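Long-range contacts in putative exported protein (Bordetella pertussis Tohama I, PDB 2PFZ), which binds pyroglutamic acid as an extracytoplasmic solute receptor and probably delivers it to a tripartite ATP-independent periplasmic (TRAP) transporter: residues Val147-Val155 against Leu272-Leu280; Ile195-Ala203 against Ile261-Leu272. All blocks are in the same frame, centred on the assembly; numbering follows the deposited sequence.

Contact 1. Residues Val147-Val155 against Leu272-Leu280; sequences VTAKIAELV and LTEVGKRML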
# COMPACT_ATOMS: atom_id res chain seq x y z
N VAL A 147 4.40 0.77 10.38
CA VAL A 147 4.60 2.23 10.30
C VAL A 147 3.34 2.92 10.81
O VAL A 147 3.36 3.95 11.47
CB VAL A 147 5.01 2.65 8.85
CG1 VAL A 147 3.95 2.30 7.90
CG2 VAL A 147 5.34 4.18 8.76
N THR A 148 2.22 2.29 10.54
CA THR A 148 0.93 2.80 10.87
C THR A 148 0.67 2.53 12.37
O THR A 148 -0.02 3.31 13.06
CB THR A 148 0.04 2.18 9.79
OG1 THR A 148 -0.69 3.15 9.03
CG2 THR A 148 -0.63 0.95 10.18
N ALA A 149 1.29 1.49 12.91
CA ALA A 149 1.36 1.31 14.37
C ALA A 149 2.20 2.40 15.05
O ALA A 149 1.80 2.94 16.11
CB ALA A 149 1.90 -0.10 14.73
N LYS A 150 3.32 2.76 14.44
CA LYS A 150 4.17 3.84 14.95
C LYS A 150 3.43 5.19 14.96
O LYS A 150 3.48 5.90 15.95
CB LYS A 150 5.49 3.97 14.17
CG LYS A 150 6.42 5.05 14.71
CD LYS A 150 6.73 4.82 16.20
CE LYS A 150 7.90 5.69 16.68
NZ LYS A 150 8.62 5.03 17.84
N ILE A 151 2.75 5.51 13.87
CA ILE A 151 1.95 6.73 13.79
C ILE A 151 0.91 6.77 14.91
O ILE A 151 0.78 7.79 15.60
CB ILE A 151 1.26 6.88 12.41
CG1 ILE A 151 2.35 7.05 11.32
CG2 ILE A 151 0.24 8.05 12.44
CD1 ILE A 151 1.88 6.98 9.87
N ALA A 152 0.21 5.66 15.11
CA ALA A 152 -0.76 5.55 16.21
C ALA A 152 -0.08 5.89 17.54
O ALA A 152 -0.56 6.76 18.29
CB ALA A 152 -1.38 4.14 16.25
N GLU A 153 1.06 5.26 17.80
CA GLU A 153 1.74 5.49 19.07
C GLU A 153 2.13 6.95 19.21
O GLU A 153 2.11 7.51 20.31
CB GLU A 153 2.98 4.60 19.20
CG GLU A 153 2.63 3.14 19.44
CD GLU A 153 3.82 2.23 19.24
OE1 GLU A 153 4.95 2.73 19.03
OE2 GLU A 153 3.64 1.00 19.30
N LEU A 154 2.49 7.58 18.09
CA LEU A 154 2.99 8.94 18.14
C LEU A 154 1.87 9.96 18.36
O LEU A 154 2.15 11.09 18.77
CB LEU A 154 3.87 9.30 16.94
CG LEU A 154 5.26 8.63 16.93
CD1 LEU A 154 5.91 8.85 15.58
CD2 LEU A 154 6.19 9.06 18.09
N VAL A 155 0.62 9.58 18.08
CA VAL A 155 -0.52 10.47 18.35
C VAL A 155 -1.23 10.11 19.67
O VAL A 155 -2.23 10.73 20.02
CB VAL A 155 -1.54 10.59 17.15
CG1 VAL A 155 -0.87 11.20 15.93
CG2 VAL A 155 -2.23 9.24 16.82
N LEU A 272 0.14 16.58 12.35
CA LEU A 272 0.57 15.35 11.69
C LEU A 272 1.84 15.56 10.89
O LEU A 272 2.65 14.64 10.73
CB LEU A 272 -0.54 14.79 10.80
CG LEU A 272 -1.77 14.22 11.54
CD1 LEU A 272 -2.83 13.81 10.56
CD2 LEU A 272 -1.41 13.04 12.44
N THR A 273 2.04 16.79 10.40
CA THR A 273 3.30 17.16 9.75
C THR A 273 4.45 17.06 10.75
O THR A 273 5.53 16.51 10.43
CB THR A 273 3.20 18.58 9.13
OG1 THR A 273 2.28 18.54 8.03
CG2 THR A 273 4.58 19.09 8.60
N GLU A 274 4.22 17.56 11.96
CA GLU A 274 5.22 17.46 13.03
C GLU A 274 5.58 15.99 13.32
O GLU A 274 6.77 15.66 13.42
CB GLU A 274 4.80 18.23 14.30
CG GLU A 274 5.98 18.64 15.23
CD GLU A 274 6.99 19.60 14.55
OE1 GLU A 274 6.76 20.01 13.40
OE2 GLU A 274 8.03 19.94 15.17
N VAL A 275 4.58 15.12 13.40
CA VAL A 275 4.77 13.66 13.51
C VAL A 275 5.58 13.12 12.33
O VAL A 275 6.56 12.39 12.50
CB VAL A 275 3.41 12.89 13.57
CG1 VAL A 275 3.61 11.36 13.49
CG2 VAL A 275 2.59 13.27 14.84
N GLY A 276 5.18 13.52 11.13
CA GLY A 276 5.92 13.17 9.90
C GLY A 276 7.40 13.57 9.93
O GLY A 276 8.25 12.77 9.51
N LYS A 277 7.71 14.79 10.38
CA LYS A 277 9.11 15.27 10.44
C LYS A 277 9.93 14.47 11.45
O LYS A 277 11.09 14.13 11.19
CB LYS A 277 9.19 16.75 10.77
CG LYS A 277 8.81 17.65 9.60
CD LYS A 277 9.71 18.89 9.57
CE LYS A 277 9.12 20.06 10.34
NZ LYS A 277 8.33 20.94 9.41
N ARG A 278 9.33 14.17 12.59
CA ARG A 278 9.93 13.26 13.56
C ARG A 278 10.20 11.89 12.93
O ARG A 278 11.32 11.36 13.02
CB ARG A 278 9.00 13.13 14.76
CG ARG A 278 9.31 12.00 15.71
CD ARG A 278 8.01 11.37 16.20
NE ARG A 278 6.86 12.30 16.32
CZ ARG A 278 6.68 13.19 17.30
NH1 ARG A 278 7.58 13.31 18.27
NH2 ARG A 278 5.61 13.98 17.30
N MET A 279 9.20 11.33 12.26
CA MET A 279 9.40 10.02 11.61
C MET A 279 10.43 10.02 10.47
O MET A 279 11.12 9.01 10.26
CB MET A 279 8.06 9.44 11.14
CG MET A 279 7.15 9.02 12.31
SD MET A 279 5.59 8.35 11.72
CE MET A 279 6.08 6.71 11.19
N LEU A 280 10.53 11.13 9.74
CA LEU A 280 11.53 11.26 8.67
C LEU A 280 12.93 11.37 9.27
O LEU A 280 13.88 10.75 8.77
CB LEU A 280 11.25 12.48 7.77
CG LEU A 280 12.33 12.81 6.70
CD1 LEU A 280 12.55 11.65 5.74
CD2 LEU A 280 11.93 14.05 5.90

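Contact 2. Residues Ile195-Ala203 against Ile261-Leu272; sequences IKKFYDTEA and IIAPTAELKSGL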
# COMPACT_ATOMS: atom_id res chain seq x y z
N ILE A 195 -18.24 3.03 11.43
CA ILE A 195 -17.43 4.23 11.64
C ILE A 195 -17.96 5.32 10.70
O ILE A 195 -18.13 5.09 9.51
CB ILE A 195 -15.93 3.93 11.41
CG1 ILE A 195 -15.45 2.81 12.33
CG2 ILE A 195 -15.10 5.17 11.64
CD1 ILE A 195 -14.02 2.31 12.07
N LYS A 196 -18.22 6.50 11.25
CA LYS A 196 -19.04 7.51 10.57
C LYS A 196 -18.34 8.70 9.91
O LYS A 196 -19.00 9.49 9.24
CB LYS A 196 -20.11 8.06 11.53
CG LYS A 196 -21.50 7.59 11.23
CD LYS A 196 -21.64 6.11 11.49
CE LYS A 196 -22.62 5.51 10.53
NZ LYS A 196 -22.98 4.14 10.96
N LYS A 197 -17.04 8.86 10.15
CA LYS A 197 -16.29 10.01 9.62
C LYS A 197 -15.07 9.49 8.88
O LYS A 197 -14.51 8.45 9.25
CB LYS A 197 -15.84 10.98 10.74
CG LYS A 197 -16.96 11.61 11.58
CD LYS A 197 -16.39 12.36 12.78
CE LYS A 197 -17.45 12.70 13.86
NZ LYS A 197 -18.80 12.97 13.29
N PHE A 198 -14.66 10.21 7.84
CA PHE A 198 -13.35 10.02 7.21
C PHE A 198 -12.76 11.42 7.01
O PHE A 198 -13.29 12.22 6.24
CB PHE A 198 -13.51 9.32 5.86
CG PHE A 198 -12.24 9.14 5.08
CD1 PHE A 198 -11.34 8.14 5.41
CD2 PHE A 198 -11.98 9.94 3.96
CE1 PHE A 198 -10.14 7.96 4.68
CE2 PHE A 198 -10.81 9.77 3.22
CZ PHE A 198 -9.89 8.78 3.56
N TYR A 199 -11.69 11.70 7.74
CA TYR A 199 -10.90 12.91 7.58
C TYR A 199 -9.93 12.65 6.43
O TYR A 199 -9.04 11.80 6.54
CB TYR A 199 -10.13 13.20 8.87
CG TYR A 199 -11.07 13.58 9.99
CD1 TYR A 199 -11.42 14.91 10.18
CD2 TYR A 199 -11.63 12.62 10.82
CE1 TYR A 199 -12.32 15.26 11.20
CE2 TYR A 199 -12.51 12.96 11.84
CZ TYR A 199 -12.85 14.29 12.01
OH TYR A 199 -13.72 14.65 13.01
N ASP A 200 -10.13 13.40 5.35
CA ASP A 200 -9.37 13.25 4.10
C ASP A 200 -8.00 13.92 4.24
O ASP A 200 -7.68 14.88 3.52
CB ASP A 200 -10.20 13.90 2.99
CG ASP A 200 -9.75 13.52 1.57
OD1 ASP A 200 -9.03 12.50 1.39
OD2 ASP A 200 -10.17 14.23 0.64
N THR A 201 -7.17 13.38 5.13
CA THR A 201 -5.85 13.97 5.40
C THR A 201 -4.85 13.81 4.26
O THR A 201 -3.83 14.53 4.22
CB THR A 201 -5.23 13.43 6.70
OG1 THR A 201 -5.19 11.99 6.67
CG2 THR A 201 -6.09 13.88 7.89
N GLU A 202 -5.10 12.85 3.36
CA GLU A 202 -4.17 12.58 2.25
C GLU A 202 -2.74 12.55 2.78
O GLU A 202 -1.80 13.09 2.16
CB GLU A 202 -4.32 13.62 1.10
CG GLU A 202 -5.77 13.82 0.63
CD GLU A 202 -5.87 14.64 -0.65
OE1 GLU A 202 -5.29 15.75 -0.70
OE2 GLU A 202 -6.52 14.15 -1.60
N ALA A 203 -2.56 11.86 3.91
CA ALA A 203 -1.30 11.91 4.67
C ALA A 203 -0.14 11.22 4.00
O ALA A 203 1.02 11.65 4.14
CB ALA A 203 -1.51 11.40 6.13
N ILE A 261 -17.42 12.90 4.91
CA ILE A 261 -16.10 13.12 4.34
C ILE A 261 -15.61 14.54 4.69
O ILE A 261 -16.21 15.53 4.24
CB ILE A 261 -16.10 12.91 2.81
CG1 ILE A 261 -16.90 11.64 2.43
CG2 ILE A 261 -14.64 12.85 2.27
CD1 ILE A 261 -16.41 10.31 3.05
N ILE A 262 -14.54 14.64 5.47
CA ILE A 262 -14.16 15.90 6.08
C ILE A 262 -12.73 16.32 5.70
O ILE A 262 -11.79 15.58 5.97
CB ILE A 262 -14.27 15.84 7.66
CG1 ILE A 262 -15.62 15.27 8.10
CG2 ILE A 262 -14.01 17.23 8.26
CD1 ILE A 262 -15.64 14.66 9.50
N ALA A 263 -12.56 17.48 5.07
CA ALA A 263 -11.22 18.04 4.90
C ALA A 263 -10.62 18.36 6.26
O ALA A 263 -11.32 18.92 7.14
CB ALA A 263 -11.22 19.27 4.00
N PRO A 264 -9.33 18.06 6.45
CA PRO A 264 -8.67 18.28 7.73
C PRO A 264 -8.43 19.78 7.99
O PRO A 264 -8.16 20.53 7.05
CB PRO A 264 -7.34 17.55 7.55
CG PRO A 264 -7.05 17.69 6.10
CD PRO A 264 -8.39 17.51 5.44
N THR A 265 -8.56 20.21 9.25
CA THR A 265 -8.17 21.57 9.64
C THR A 265 -6.67 21.75 9.41
O THR A 265 -5.93 20.77 9.39
CB THR A 265 -8.40 21.86 11.13
OG1 THR A 265 -7.51 21.06 11.93
CG2 THR A 265 -9.86 21.65 11.55
N ALA A 266 -6.24 22.99 9.22
CA ALA A 266 -4.82 23.29 9.06
C ALA A 266 -4.06 22.82 10.29
O ALA A 266 -2.91 22.40 10.18
CB ALA A 266 -4.61 24.79 8.87
N GLU A 267 -4.71 22.93 11.45
CA GLU A 267 -4.13 22.48 12.73
C GLU A 267 -3.88 20.98 12.75
O GLU A 267 -2.84 20.54 13.21
CB GLU A 267 -5.03 22.86 13.91
CG GLU A 267 -5.42 24.34 13.95
CD GLU A 267 -6.78 24.61 13.29
OE1 GLU A 267 -7.81 24.65 14.02
OE2 GLU A 267 -6.81 24.79 12.05
N LEU A 268 -4.84 20.19 12.28
CA LEU A 268 -4.65 18.74 12.24
C LEU A 268 -3.50 18.39 11.29
O LEU A 268 -2.62 17.59 11.63
CB LEU A 268 -5.93 18.03 11.78
CG LEU A 268 -5.93 16.50 11.74
CD1 LEU A 268 -7.28 16.03 11.36
CD2 LEU A 268 -4.99 16.00 10.70
N LYS A 269 -3.50 19.00 10.12
CA LYS A 269 -2.40 18.79 9.17
C LYS A 269 -1.04 19.23 9.74
O LYS A 269 -0.03 18.55 9.56
CB LYS A 269 -2.65 19.52 7.85
CG LYS A 269 -3.81 18.98 7.02
CD LYS A 269 -3.89 19.74 5.65
CE LYS A 269 -4.45 21.16 5.81
NZ LYS A 269 -4.18 22.06 4.63
N SER A 270 -1.00 20.37 10.44
CA SER A 270 0.29 20.80 11.00
C SER A 270 0.81 19.85 12.08
O SER A 270 2.02 19.58 12.11
CB SER A 270 0.26 22.25 11.52
OG SER A 270 -0.92 22.51 12.24
N GLY A 271 -0.08 19.35 12.94
CA GLY A 271 0.27 18.37 13.97
C GLY A 271 0.80 17.07 13.38
O GLY A 271 1.81 16.52 13.85
N LEU A 272 0.14 16.58 12.35
CA LEU A 272 0.57 15.35 11.69
C LEU A 272 1.84 15.56 10.89
O LEU A 272 2.65 14.64 10.73
CB LEU A 272 -0.54 14.79 10.80
CG LEU A 272 -1.77 14.22 11.54
CD1 LEU A 272 -2.83 13.81 10.56
CD2 LEU A 272 -1.41 13.04 12.44

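Contact 1. Residues Val147-Val155 against Leu272-Leu280
Met279 and Leu154 dominate this helix-helix contact, each reaching from its own helix into the side chains of the other. Met279 is a knob in a hole formed by Val147, Lys150, Ile151 and Leu154, about two turns of helix 147-155. Its chain runs straight out through SD and then bends at the last torsion (chi3 76°), which turns the methyl toward Val147 and Lys150: SD lies 3.5 Å from CG1 of Ile151, while CE comes within 3.6 Å of CG2 of Val147 and also touches the CG of Lys150. The methionine crosses Val147 and Ile151 at about a right angle, whereas Lys150 slides past it in the opposite direction.

Leu154 buries almost as much surface as Met279. Its CD1 touches both CG of Met279, at 3.5 Å, and CD of Arg278, at 3.3 Å, a tight approach; CD2 also lies on the arginine chain. Arg278 thus uses its aliphatic part to cover the leucine, and its NE is buried here without a polar partner in the model. CB and CD1 of Leu154 also rest on CG1 of Val275, and CG1 of Val155 meets CD2 of Leu272 at 4.0 Å. No hydrogen bond joins the helices, whose segments run at 124° to each other with their axes 10.7 Å apart at closest approach. Helix 146-155 is backed by strands 140-143 and 158-161, against which Ala149 and Ala152 pack, while Leu272 also touches Phe83 and Leu280 leans on helix 289-299.

Contact 2. Residues Ile195-Ala203 against Ile261-Leu272
Strands 197-199 and 260-262 run parallel, Phe198 paired with Ile261 and Tyr199 with Ile262, and Ile262 ties the two together by giving its N-H to Phe198 O (2.8 Å) and taking that of Asp200 on its own O (2.8 Å). Ile262 has the most surface buried by the contact. It lies alongside Tyr199, pointing the same way, and sets its CD1 over one face of the phenol ring in a CH-pi contact, 4.0 Å from the centroid and offset toward the rim; the same methyl touches CB, CG and CD of Lys197. The hydroxyl of Tyr199 is hydrogen-bonded to the backbone of Arg128 and Ile130, which anchors the far end of the ring. On the other face of the sheet, CG2 of Ile261 meets the edge of the Phe198 ring near its plane, and CD1 of Ile261 approaches CB of Phe198.

In the six-stranded mixed sheet of this periplasmic-binding-protein fold, 260-262 is the outermost strand and 197-199 separates it from 123-126. Beyond the paired strands Asp200 centres an inverse gamma turn, and its carbonyl O packs against CD of Pro264 at 3.3 Å. In Thr201, OG1 sits between the backbone N and the carbonyl carbon (chi1 54°) and bonds to Gln122 O, which puts CG2 anti to the carbonyl carbon. Thr201 CG2 lies 3.7 Å from Leu268 CD2. The same methyl touches CB of Pro264, with CD1 of Leu272 a little farther off. Thr265 is the N-cap of helix 266-287, its OG1 accepting from Leu268 N at 2.8 Å.

How the contacts relate
Helix 266-287 serves both contacts: its first turns face Thr201 in contact 2, and the turns that follow cross helix 146-155 in contact 1. Leu272 is common to the two, with CD2 used in contact 1 and CD1 in contact 2. Their centres lie 14 Å apart on the same side of the chain's centre, and contact 2 is nested inside the loop that contact 1 closes. Neither contact includes a residue lining the pyroglutamic acid pocket, yet both come near it, the side chain of Val147 lying about 9 Å and that of Phe198 about 8 Å from the ligand. Gln122, which accepts from Thr201, is itself a pocket residue, so contact 2 borders the site at second-shell distance.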